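Local coordinates for sugar ABC transporter, sugar-binding protein (Streptococcus pneumoniae, PDB 2I58) that binds a raffinose-type sugar made of galactose, glucose and fructose units and probably delivers it to a membrane ABC transporter for import, at residues E9-K14 with P43-V48. Numbering follows the deposited sequence.
Sequences EYFNQK and PNAGEV. With GLC (alpha-D-glucopyranose), chain C; FRU (beta-D-fructofuranose), chain B.
Ala45, in the helix start at 43-48, meets Phe11 of strand 6-11 and Gln13 of the loop after it, its methyl packed against both. Just before it, Asn44 occupies the N-cap position, and its carbonyl O accepts the first helical bonds, from the backbone N atoms of Glu47 and Val48. Alanine suits the next position because its small methyl lets the first turn come close to these two side chains: Ala45 CB lies 3.8 Å from Gln13 CG and 4.1 Å from Phe11 CZ. The Phe11 ring gets there with CG anti to the backbone N (chi1 -171°), and it meets Ala45 O at its edge, near the ring plane, 3.8 Å from CZ. The far end of the ring abuts the first turn, and an apolar ring needs no polar partner in this buried place.

Gly46 follows at the side of the sugar. It has no side chain to project near the fructose unit, and its N lies 3.9 Å from FRU O4. That same hydroxyl donates to Gln13 OE1 at 3.0 Å. Glutamine serves both neighbours: its CG rests on Ala45, while the amide beyond reaches the sugar through OE1 and anchors NE2 on the backbone O of Asn63, which should help fix how the amide is turned. Val48, one turn on from Ala45, ends the contact more loosely: one methyl, CG1, adds an apolar contact 4.4 Å from Phe11 CZ in an oblique approach.

Phe11 also touches Val40 and Pro59. In this solute-binding protein of the PBP clan, strand 6-11, helix 18-31 and strand 35-40 form a beta-alpha-beta unit; strand 6-11 runs between parallel strands 35-40 and 61-63 of the mixed sheet, and the loop after it and the start of helix 45-54 lie beside the sugar.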
# COMPACT_ATOMS: atom_id res chain seq x y z
N GLU A 9 21.10 -2.31 -12.86
CA GLU A 9 20.04 -3.04 -12.16
C GLU A 9 18.95 -2.07 -11.87
O GLU A 9 19.22 -0.95 -11.48
CB GLU A 9 20.53 -3.56 -10.81
CG GLU A 9 20.50 -5.06 -10.60
CD GLU A 9 21.56 -5.50 -9.57
OE1 GLU A 9 22.03 -4.61 -8.81
OE2 GLU A 9 21.94 -6.70 -9.54
N TYR A 10 17.71 -2.53 -12.04
CA TYR A 10 16.57 -1.89 -11.41
C TYR A 10 16.02 -2.88 -10.36
O TYR A 10 15.66 -4.01 -10.72
CB TYR A 10 15.50 -1.53 -12.44
CG TYR A 10 14.13 -1.40 -11.80
CD1 TYR A 10 13.88 -0.39 -10.86
CD2 TYR A 10 13.10 -2.30 -12.07
CE1 TYR A 10 12.64 -0.25 -10.23
CE2 TYR A 10 11.87 -2.18 -11.44
CZ TYR A 10 11.64 -1.15 -10.52
OH TYR A 10 10.43 -1.03 -9.88
N PHE A 11 15.96 -2.46 -9.09
CA PHE A 11 15.56 -3.34 -7.98
C PHE A 11 14.08 -3.21 -7.63
O PHE A 11 13.68 -2.37 -6.78
CB PHE A 11 16.37 -3.03 -6.74
CG PHE A 11 16.18 -4.04 -5.60
CD1 PHE A 11 16.86 -5.25 -5.61
CD2 PHE A 11 15.38 -3.72 -4.50
CE1 PHE A 11 16.73 -6.13 -4.56
CE2 PHE A 11 15.25 -4.60 -3.44
CZ PHE A 11 15.91 -5.79 -3.47
N ASN A 12 13.30 -4.07 -8.28
CA ASN A 12 11.89 -4.01 -8.24
C ASN A 12 11.44 -4.62 -6.93
O ASN A 12 12.02 -5.63 -6.49
CB ASN A 12 11.29 -4.79 -9.42
CG ASN A 12 9.79 -4.61 -9.52
OD1 ASN A 12 9.29 -3.51 -9.34
ND2 ASN A 12 9.08 -5.69 -9.76
N GLN A 13 10.44 -3.97 -6.30
CA GLN A 13 9.66 -4.57 -5.22
C GLN A 13 8.18 -4.65 -5.62
O GLN A 13 7.34 -4.96 -4.80
CB GLN A 13 9.73 -3.73 -3.94
CG GLN A 13 11.08 -3.63 -3.23
CD GLN A 13 10.95 -2.94 -1.86
OE1 GLN A 13 10.25 -3.42 -0.95
NE2 GLN A 13 11.65 -1.83 -1.70
N LYS A 14 7.83 -4.38 -6.86
CA LYS A 14 6.41 -4.40 -7.20
C LYS A 14 6.05 -5.61 -8.12
O LYS A 14 6.13 -5.54 -9.35
CB LYS A 14 6.03 -3.04 -7.75
CG LYS A 14 4.58 -2.94 -8.06
CD LYS A 14 4.01 -1.58 -7.67
CE LYS A 14 2.53 -1.58 -7.88
NZ LYS A 14 1.88 -2.40 -6.84
N PRO A 43 12.74 -12.57 -3.44
CA PRO A 43 12.05 -12.74 -2.16
C PRO A 43 12.63 -11.85 -1.03
O PRO A 43 13.83 -11.54 -1.03
CB PRO A 43 12.26 -14.24 -1.83
CG PRO A 43 12.58 -14.90 -3.19
CD PRO A 43 13.31 -13.85 -3.95
N ASN A 44 11.76 -11.49 -0.09
CA ASN A 44 12.10 -10.68 1.11
C ASN A 44 12.88 -9.43 0.68
O ASN A 44 13.85 -9.02 1.30
CB ASN A 44 12.84 -11.51 2.18
CG ASN A 44 12.12 -12.84 2.51
OD1 ASN A 44 10.99 -12.87 2.98
ND2 ASN A 44 12.79 -13.95 2.24
N ALA A 45 12.40 -8.82 -0.38
CA ALA A 45 13.08 -7.69 -0.95
C ALA A 45 13.42 -6.64 0.10
O ALA A 45 14.51 -6.08 0.06
CB ALA A 45 12.25 -7.09 -2.05
N GLY A 46 12.49 -6.39 1.03
CA GLY A 46 12.65 -5.29 1.99
C GLY A 46 14.00 -5.38 2.67
O GLY A 46 14.68 -4.36 2.87
N GLU A 47 14.37 -6.63 2.97
CA GLU A 47 15.57 -7.03 3.73
C GLU A 47 16.77 -7.26 2.87
O GLU A 47 17.88 -6.90 3.25
CB GLU A 47 15.31 -8.35 4.42
CG GLU A 47 14.17 -8.32 5.41
CD GLU A 47 14.44 -7.36 6.57
OE1 GLU A 47 15.39 -7.64 7.36
OE2 GLU A 47 13.71 -6.33 6.66
N VAL A 48 16.58 -7.93 1.74
CA VAL A 48 17.68 -8.11 0.80
C VAL A 48 18.22 -6.72 0.42
O VAL A 48 19.42 -6.52 0.33
CB VAL A 48 17.29 -8.98 -0.42
CG1 VAL A 48 18.34 -8.92 -1.47
CG2 VAL A 48 17.12 -10.38 -0.01
C1 GLC C . 3.11 -4.58 -1.31
C2 GLC C . 2.60 -4.80 -2.71
C3 GLC C . 3.27 -3.86 -3.64
C4 GLC C . 3.15 -2.43 -3.13
C5 GLC C . 3.60 -2.32 -1.67
C6 GLC C . 3.42 -0.91 -1.05
O1 GLC C . 4.46 -5.11 -1.28
O2 GLC C . 2.99 -6.08 -3.09
O3 GLC C . 2.63 -4.09 -4.86
O4 GLC C . 4.03 -1.64 -3.91
O5 GLC C . 2.92 -3.23 -0.86
O6 GLC C . 3.85 -1.01 0.23
C1 FRU B . 4.55 -7.30 -0.74
C2 FRU B . 5.22 -5.96 -0.53
C3 FRU B . 6.69 -6.24 -0.80
C4 FRU B . 7.40 -5.24 0.09
C5 FRU B . 6.54 -5.19 1.32
C6 FRU B . 6.60 -3.77 1.86
O1 FRU B . 4.77 -7.92 0.54
O3 FRU B . 6.99 -6.00 -2.17
O4 FRU B . 8.73 -5.66 0.42
O5 FRU B . 5.22 -5.57 0.90
O6 FRU B . 6.26 -3.68 3.28